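PDB 2I2X: methanol--corrinoid protein co-methyltransferase from Methanosarcina barkeri, which catalyses the transfer of the methyl group of methanol to the cob(I)amide of its partner corrinoid protein MtaC, a step of methanogenesis from methanol. Local coordinates for residues V163-G168 and S193-L198; S254-E259 and Y390-N395. All coordinates share one frame; numbering follows the deposited sequence.

Contact 1 of 2, residues V163-G168 and S193-L198; sequences VESMGG and SIDMEL. With ZN (zinc ion), chain Q; K (potassium ion), chain S.
Ser-165 and Gly-167 meet Asp-195 and Met-196 in a buried loop-to-helix contact bridged by a water: the loop that leaves strand 160-163 runs up against helix 181-210. No direct hydrogen bond joins the two segments. Instead the water sits among three polar groups, accepting from the backbone N of Gly-167 and donating to Ser-165 OG and to Asp-195 OD2, the last over 2.7 Å. Its hold on Ser-165 OG is 2.6 Å long, and that hydroxyl is also hydrogen-bonded to Asp-217. With OG set between the backbone N and the carbonyl carbon (chi1 59°), Ser-165 brings its hydroxyl to Met-196, whose sulfur SD lies 3.6 Å from OG. The methionine chain, folded at chi2 and chi3, also packs against helix 240-259.

In this TIM barrel the loop follows the C-terminal end of a barrel strand, where such folds place their active sites. On the helix side, Asp-195 comes up beside Gly-167, its CB 3.9 Å from the glycine CA. A side chain on Gly-167 would point straight into Asp-195 CB, so the close approach depends on the missing CB. Of the two carboxylate oxygens, OD2 accepts from the water, and OD1 forms a salt bridge with Arg-130.

Glu-164, next to the bridged serine, turns its side chain to the metals instead: OE1 binds zinc at 2.1 Å and OE2 binds potassium at 2.4 Å. Cys-220 and Cys-269 also bind the zinc, and Glu-86 and Glu-313 the potassium.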
ATOM      1  N   VAL A 163     -23.435   4.223  -7.768  1.00  8.30           N
ATOM      2  CA  VAL A 163     -23.289   3.121  -8.716  1.00  8.11           C
ATOM      3  C   VAL A 163     -22.278   3.601  -9.726  1.00  8.38           C
ATOM      4  O   VAL A 163     -22.134   4.797  -9.918  1.00  7.58           O
ATOM      5  CB  VAL A 163     -24.635   2.761  -9.467  1.00  8.37           C
ATOM      6  CG1 VAL A 163     -25.313   3.985 -10.019  1.00  5.71           C
ATOM      7  CG2 VAL A 163     -24.378   1.772 -10.618  1.00  6.81           C
ATOM      8  N   GLU A 164     -21.585   2.674 -10.362  1.00  8.88           N
ATOM      9  CA  GLU A 164     -20.805   2.992 -11.549  1.00 10.80           C
ATOM     10  C   GLU A 164     -21.601   2.493 -12.753  1.00 10.56           C
ATOM     11  O   GLU A 164     -21.494   1.326 -13.120  1.00 10.67           O
ATOM     12  CB  GLU A 164     -19.467   2.264 -11.515  1.00 10.47           C
ATOM     13  CG  GLU A 164     -18.928   2.132 -10.140  1.00 15.30           C
ATOM     14  CD  GLU A 164     -17.424   2.249 -10.089  1.00 20.53           C
ATOM     15  OE1 GLU A 164     -16.777   2.310 -11.142  1.00 22.34           O
ATOM     16  OE2 GLU A 164     -16.862   2.271  -8.979  1.00 24.60           O
ATOM     17  N   SER A 165     -22.409   3.357 -13.348  1.00 10.66           N
ATOM     18  CA  SER A 165     -23.382   2.881 -14.342  1.00 11.22           C
ATOM     19  C   SER A 165     -22.832   2.713 -15.768  1.00 11.77           C
ATOM     20  O   SER A 165     -21.836   3.325 -16.123  1.00 12.30           O
ATOM     21  CB  SER A 165     -24.680   3.684 -14.295  1.00 10.49           C
ATOM     22  OG  SER A 165     -24.479   5.056 -14.533  1.00 11.29           O
ATOM     23  N   MET A 166     -23.490   1.870 -16.560  1.00 12.20           N
ATOM     24  CA  MET A 166     -22.954   1.378 -17.813  1.00 12.51           C
ATOM     25  C   MET A 166     -23.566   2.010 -19.086  1.00 12.46           C
ATOM     26  O   MET A 166     -23.252   1.594 -20.216  1.00 11.59           O
ATOM     27  CB  MET A 166     -23.144  -0.137 -17.881  1.00 13.08           C
ATOM     28  CG  MET A 166     -22.460  -0.982 -16.820  1.00 15.71           C
ATOM     29  SD  MET A 166     -22.931  -2.760 -17.003  1.00 22.08           S
ATOM     30  CE  MET A 166     -24.731  -2.732 -16.856  1.00 17.47           C
ATOM     31  N   GLY A 167     -24.429   3.007 -18.932  1.00 12.70           N
ATOM     32  CA  GLY A 167     -24.997   3.669 -20.121  1.00 13.13           C
ATOM     33  C   GLY A 167     -23.946   4.047 -21.162  1.00 13.06           C
ATOM     34  O   GLY A 167     -22.996   4.773 -20.866  1.00 13.04           O
ATOM     35  N   GLY A 168     -24.107   3.551 -22.379  1.00 13.05           N
ATOM     36  CA  GLY A 168     -23.198   3.902 -23.470  1.00 13.45           C
ATOM     37  C   GLY A 168     -21.910   3.079 -23.516  1.00 14.34           C
ATOM     38  O   GLY A 168     -21.053   3.293 -24.388  1.00 15.08           O
ATOM     39  N   SER A 193     -25.685  10.230 -20.937  1.00 10.03           N
ATOM     40  CA  SER A 193     -26.529  11.223 -20.270  1.00 10.06           C
ATOM     41  C   SER A 193     -28.009  10.778 -20.148  1.00 10.42           C
ATOM     42  O   SER A 193     -28.669  11.003 -19.120  1.00  9.99           O
ATOM     43  CB  SER A 193     -26.415  12.561 -21.006  1.00 10.41           C
ATOM     44  OG  SER A 193     -25.128  13.183 -20.808  1.00  9.20           O
ATOM     45  N   ILE A 194     -28.518  10.126 -21.188  1.00 10.35           N
ATOM     46  CA  ILE A 194     -29.905   9.683 -21.191  1.00 10.68           C
ATOM     47  C   ILE A 194     -30.111   8.611 -20.081  1.00 10.82           C
ATOM     48  O   ILE A 194     -31.070   8.675 -19.309  1.00 10.56           O
ATOM     49  CB  ILE A 194     -30.338   9.182 -22.640  1.00 10.97           C
ATOM     50  CG1 ILE A 194     -30.457  10.345 -23.622  1.00 10.31           C
ATOM     51  CG2 ILE A 194     -31.630   8.415 -22.623  1.00  9.74           C
ATOM     52  CD1 ILE A 194     -30.081   9.957 -25.035  1.00  9.30           C
ATOM     53  N   ASP A 195     -29.198   7.647 -19.987  1.00 10.69           N
ATOM     54  CA  ASP A 195     -29.344   6.585 -18.988  1.00 11.58           C
ATOM     55  C   ASP A 195     -29.168   7.156 -17.583  1.00 11.85           C
ATOM     56  O   ASP A 195     -29.883   6.758 -16.656  1.00 11.87           O
ATOM     57  CB  ASP A 195     -28.370   5.427 -19.240  1.00 11.39           C
ATOM     58  CG  ASP A 195     -28.555   4.277 -18.261  1.00 12.48           C
ATOM     59  OD1 ASP A 195     -29.573   3.533 -18.334  1.00 10.00           O
ATOM     60  OD2 ASP A 195     -27.644   4.113 -17.409  1.00 16.18           O
ATOM     61  N   MET A 196     -28.253   8.124 -17.451  1.00 11.95           N
ATOM     62  CA  MET A 196     -27.975   8.735 -16.174  1.00 12.64           C
ATOM     63  C   MET A 196     -29.232   9.378 -15.615  1.00 13.22           C
ATOM     64  O   MET A 196     -29.521   9.253 -14.429  1.00 13.57           O
ATOM     65  CB  MET A 196     -26.881   9.786 -16.304  1.00 12.60           C
ATOM     66  CG  MET A 196     -25.491   9.247 -16.438  1.00 12.54           C
ATOM     67  SD  MET A 196     -24.848   8.573 -14.906  1.00 11.33           S
ATOM     68  CE  MET A 196     -24.715  10.031 -13.878  1.00 11.13           C
ATOM     69  N   GLU A 197     -29.992  10.065 -16.466  1.00 13.52           N
ATOM     70  CA  GLU A 197     -31.223  10.678 -15.980  1.00 13.66           C
ATOM     71  C   GLU A 197     -32.307   9.691 -15.505  1.00 12.80           C
ATOM     72  O   GLU A 197     -32.998   9.973 -14.542  1.00 12.19           O
ATOM     73  CB  GLU A 197     -31.784  11.666 -16.980  1.00 14.05           C
ATOM     74  CG  GLU A 197     -33.023  12.363 -16.433  1.00 18.65           C
ATOM     75  CD  GLU A 197     -33.892  12.971 -17.494  1.00 22.87           C
ATOM     76  OE1 GLU A 197     -34.747  13.793 -17.108  1.00 23.86           O
ATOM     77  OE2 GLU A 197     -33.711  12.639 -18.699  1.00 25.78           O
ATOM     78  N   LEU A 198     -32.427   8.541 -16.163  1.00 12.81           N
ATOM     79  CA  LEU A 198     -33.384   7.512 -15.763  1.00 13.41           C
ATOM     80  C   LEU A 198     -33.051   7.065 -14.353  1.00 13.60           C
ATOM     81  O   LEU A 198     -33.826   7.256 -13.406  1.00 14.74           O
ATOM     82  CB  LEU A 198     -33.272   6.293 -16.687  1.00 13.72           C
ATOM     83  CG  LEU A 198     -34.402   5.285 -16.998  1.00 14.68           C
ATOM     84  CD1 LEU A 198     -33.832   3.872 -17.046  1.00 13.62           C
ATOM     85  CD2 LEU A 198     -35.610   5.330 -16.065  1.00 13.99           C
TER
HETATM   86 ZN    ZN Q 501     -14.740   2.873 -10.930  1.00 20.92          ZN
HETATM   87  K     K S 511     -14.745   1.139  -8.643  0.70 23.46           K
HETATM   88  O   HOH W   1     -25.171   5.202 -17.005  1.00  2.00           O

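Contact 2 of 2, residues S254-E259 and Y390-N395; sequences SLVAYE and YLRAKN
Arg-392 and Glu-259 form a buried, bidentate end-on salt bridge between helix 240-259, which flanks the TIM barrel, and helix 389-409 of the C-terminal part. Each carboxylate oxygen takes one nitrogen. NH1 of Arg-392 bonds Glu-259 OE2 at 2.6 Å, using the oxygen's syn lone pair, with an N-H...O angle of 161°. NH2 of Arg-392 bonds Glu-259 OE1 at 2.8 Å, again on the syn side but somewhat out of the carboxylate plane. The two flat groups are nearly coplanar, 26° apart, and both oxygens lie close to the guanidinium plane.

Two aliphatic side chains of the helix that carries Glu-259 border this pair. Leu-255 lays CD2 over one face of the guanidinium, 3.8 Å from Arg-392 NH1, while Val-256 comes in at the edge, with CG2 3.5 Å from Arg-392 NH2. The distance spanned is considerable, since the axes of segments 254-259 and 390-395 approach only to 12.9 Å, with their directions 134° from one another. Arg-392 bridges it by running extended from CG to NE; Glu-259, extended beyond CG, comes from the opposite direction.

Farther out, Tyr-6 donates its backbone N to Glu-259 OE2, bringing the chain's N-terminal part to the same carboxylate, and the carbonyls of Gly-386 and Pro-252 accept weak bonds from Arg-392 NH1 and NH2. An alanine in place of Glu-259 would probably leave the buried arginine charge without its anionic mate and free the guanidinium to turn away from Leu-255 and Val-256. Two nearly coplanar bonds restrict how the guanidinium can rotate, and the paired charges probably compensate each other in this buried setting.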
ATOM      1  N   SER A 254     -21.567  12.881 -16.231  1.00  8.26           N
ATOM      2  CA  SER A 254     -21.641  12.616 -14.795  1.00  8.22           C
ATOM      3  C   SER A 254     -22.421  13.713 -14.080  1.00  7.87           C
ATOM      4  O   SER A 254     -23.072  13.457 -13.073  1.00  7.72           O
ATOM      5  CB  SER A 254     -20.249  12.421 -14.190  1.00  8.53           C
ATOM      6  OG  SER A 254     -19.640  11.231 -14.709  1.00 10.07           O
ATOM      7  N   LEU A 255     -22.388  14.921 -14.630  1.00  7.33           N
ATOM      8  CA  LEU A 255     -23.173  16.021 -14.099  1.00  7.45           C
ATOM      9  C   LEU A 255     -24.673  15.702 -13.950  1.00  7.71           C
ATOM     10  O   LEU A 255     -25.338  16.254 -13.077  1.00  8.69           O
ATOM     11  CB  LEU A 255     -22.969  17.263 -14.964  1.00  7.14           C
ATOM     12  CG  LEU A 255     -23.798  18.503 -14.618  1.00  8.35           C
ATOM     13  CD1 LEU A 255     -23.393  19.092 -13.289  1.00  8.74           C
ATOM     14  CD2 LEU A 255     -23.706  19.571 -15.701  1.00  8.53           C
ATOM     15  N   VAL A 256     -25.192  14.802 -14.790  1.00  7.68           N
ATOM     16  CA  VAL A 256     -26.619  14.462 -14.813  1.00  7.39           C
ATOM     17  C   VAL A 256     -27.153  13.942 -13.468  1.00  8.03           C
ATOM     18  O   VAL A 256     -28.262  14.310 -13.050  1.00  8.70           O
ATOM     19  CB  VAL A 256     -26.988  13.459 -15.990  1.00  7.65           C
ATOM     20  CG1 VAL A 256     -28.411  12.997 -15.886  1.00  6.48           C
ATOM     21  CG2 VAL A 256     -26.750  14.086 -17.357  1.00  4.61           C
ATOM     22  N   ALA A 257     -26.372  13.095 -12.798  1.00  7.96           N
ATOM     23  CA  ALA A 257     -26.725  12.599 -11.472  1.00  7.90           C
ATOM     24  C   ALA A 257     -27.210  13.731 -10.543  1.00  7.91           C
ATOM     25  O   ALA A 257     -28.225  13.597  -9.839  1.00  7.19           O
ATOM     26  CB  ALA A 257     -25.541  11.873 -10.870  1.00  7.84           C
ATOM     27  N   TYR A 258     -26.491  14.849 -10.577  1.00  8.05           N
ATOM     28  CA  TYR A 258     -26.753  15.980  -9.680  1.00  8.58           C
ATOM     29  C   TYR A 258     -27.978  16.760 -10.168  1.00  8.93           C
ATOM     30  O   TYR A 258     -28.871  17.113  -9.381  1.00  8.27           O
ATOM     31  CB  TYR A 258     -25.463  16.830  -9.512  1.00  8.83           C
ATOM     32  CG  TYR A 258     -24.331  15.890  -9.121  1.00  9.73           C
ATOM     33  CD1 TYR A 258     -24.223  15.384  -7.805  1.00  9.17           C
ATOM     34  CD2 TYR A 258     -23.472  15.384 -10.090  1.00  8.63           C
ATOM     35  CE1 TYR A 258     -23.248  14.443  -7.476  1.00  9.23           C
ATOM     36  CE2 TYR A 258     -22.518  14.457  -9.773  1.00  9.15           C
ATOM     37  CZ  TYR A 258     -22.399  13.990  -8.471  1.00 11.04           C
ATOM     38  OH  TYR A 258     -21.410  13.059  -8.203  1.00 11.20           O
ATOM     39  N   GLU A 259     -28.038  16.971 -11.483  1.00  9.48           N
ATOM     40  CA  GLU A 259     -29.215  17.557 -12.117  1.00  9.39           C
ATOM     41  C   GLU A 259     -30.441  16.776 -11.698  1.00  9.49           C
ATOM     42  O   GLU A 259     -31.479  17.352 -11.428  1.00  9.81           O
ATOM     43  CB  GLU A 259     -29.038  17.580 -13.641  1.00  8.66           C
ATOM     44  CG  GLU A 259     -28.120  18.712 -14.055  1.00  9.74           C
ATOM     45  CD  GLU A 259     -27.693  18.700 -15.503  1.00 12.04           C
ATOM     46  OE1 GLU A 259     -27.738  17.628 -16.157  1.00 12.41           O
ATOM     47  OE2 GLU A 259     -27.279  19.785 -15.985  1.00 12.51           O
ATOM     48  N   TYR A 390     -26.191  17.098 -25.844  1.00 11.64           N
ATOM     49  CA  TYR A 390     -25.198  16.867 -26.887  1.00 11.23           C
ATOM     50  C   TYR A 390     -24.273  18.066 -27.000  1.00 11.31           C
ATOM     51  O   TYR A 390     -23.049  17.948 -26.920  1.00 11.80           O
ATOM     52  CB  TYR A 390     -25.897  16.641 -28.220  1.00 11.94           C
ATOM     53  CG  TYR A 390     -25.062  16.885 -29.458  1.00 10.73           C
ATOM     54  CD1 TYR A 390     -24.054  16.010 -29.816  1.00  8.93           C
ATOM     55  CD2 TYR A 390     -25.308  17.978 -30.282  1.00 14.08           C
ATOM     56  CE1 TYR A 390     -23.293  16.205 -30.942  1.00 10.03           C
ATOM     57  CE2 TYR A 390     -24.545  18.192 -31.449  1.00 14.52           C
ATOM     58  CZ  TYR A 390     -23.539  17.282 -31.772  1.00 13.83           C
ATOM     59  OH  TYR A 390     -22.767  17.441 -32.913  1.00 12.45           O
ATOM     60  N   LEU A 391     -24.870  19.229 -27.206  1.00 11.06           N
ATOM     61  CA  LEU A 391     -24.112  20.421 -27.461  1.00 10.60           C
ATOM     62  C   LEU A 391     -23.204  20.797 -26.293  1.00  9.95           C
ATOM     63  O   LEU A 391     -22.084  21.250 -26.520  1.00 10.26           O
ATOM     64  CB  LEU A 391     -25.049  21.573 -27.852  1.00 10.51           C
ATOM     65  CG  LEU A 391     -24.404  22.879 -28.349  1.00 11.83           C
ATOM     66  CD1 LEU A 391     -23.378  22.648 -29.456  1.00 11.46           C
ATOM     67  CD2 LEU A 391     -25.471  23.899 -28.770  1.00 11.53           C
ATOM     68  N   ARG A 392     -23.679  20.646 -25.058  1.00  9.01           N
ATOM     69  CA  ARG A 392     -22.812  20.921 -23.893  1.00  8.00           C
ATOM     70  C   ARG A 392     -21.598  19.993 -23.853  1.00  7.95           C
ATOM     71  O   ARG A 392     -20.489  20.423 -23.544  1.00  8.08           O
ATOM     72  CB  ARG A 392     -23.584  20.919 -22.558  1.00  7.11           C
ATOM     73  CG  ARG A 392     -23.978  19.573 -21.997  1.00  5.51           C
ATOM     74  CD  ARG A 392     -25.073  19.759 -20.909  1.00  5.21           C
ATOM     75  NE  ARG A 392     -25.263  18.543 -20.125  1.00  4.47           N
ATOM     76  CZ  ARG A 392     -25.868  18.478 -18.940  1.00  5.25           C
ATOM     77  NH1 ARG A 392     -26.403  19.551 -18.374  1.00  3.23           N
ATOM     78  NH2 ARG A 392     -25.931  17.320 -18.314  1.00  6.36           N
ATOM     79  N   ALA A 393     -21.816  18.730 -24.199  1.00  7.87           N
ATOM     80  CA  ALA A 393     -20.753  17.747 -24.273  1.00  8.08           C
ATOM     81  C   ALA A 393     -19.763  18.059 -25.393  1.00  8.74           C
ATOM     82  O   ALA A 393     -18.519  17.948 -25.214  1.00  8.28           O
ATOM     83  CB  ALA A 393     -21.329  16.343 -24.424  1.00  7.38           C
ATOM     84  N   LYS A 394     -20.289  18.439 -26.554  1.00  9.38           N
ATOM     85  CA  LYS A 394     -19.403  18.833 -27.650  1.00  9.74           C
ATOM     86  C   LYS A 394     -18.566  20.053 -27.241  1.00 10.40           C
ATOM     87  O   LYS A 394     -17.370  20.091 -27.543  1.00 10.21           O
ATOM     88  CB  LYS A 394     -20.189  19.087 -28.924  1.00  9.84           C
ATOM     89  CG  LYS A 394     -19.357  19.399 -30.162  1.00 10.57           C
ATOM     90  CD  LYS A 394     -20.154  19.084 -31.452  1.00 13.13           C
ATOM     91  CE  LYS A 394     -21.221  20.177 -31.821  1.00 13.55           C
ATOM     92  NZ  LYS A 394     -20.640  21.560 -32.030  1.00 11.03           N
ATOM     93  N   ASN A 395     -19.176  21.027 -26.546  1.00 10.43           N
ATOM     94  CA  ASN A 395     -18.455  22.225 -26.118  1.00 11.34           C
ATOM     95  C   ASN A 395     -17.246  21.820 -25.245  1.00 12.10           C
ATOM     96  O   ASN A 395     -16.137  22.327 -25.420  1.00 12.84           O
ATOM     97  CB  ASN A 395     -19.369  23.187 -25.336  1.00 11.58           C
ATOM     98  CG  ASN A 395     -20.483  23.840 -26.218  1.00 11.22           C
ATOM     99  OD1 ASN A 395     -20.464  23.763 -27.450  1.00  9.85           O
ATOM    100  ND2 ASN A 395     -21.441  24.485 -25.561  1.00  6.40           N
TER

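Overall arrangement
Along the chain the contacts come in series: contact 1 closes at helix 181-210 before contact 2 opens on helix 240-259, and their centres are 12 Å apart. The two helices are in direct touch: Met-196 CB lies 3.6 Å from Val-256 CG1, and Met-196 CE packs on Ala-257 CB. Contact 1 belongs to the TIM barrel, joining the loop after strand 160-163, which carries a zinc and potassium ligand, to helix 181-210, which packs outside the strands of the barrel. Contact 2 lies away from the metal and corrinoid sites and ties helix 240-259 to the later helix 389-409. Packing thus runs from the metal-bearing loop through helices 181-210 and 240-259 to helix 389-409.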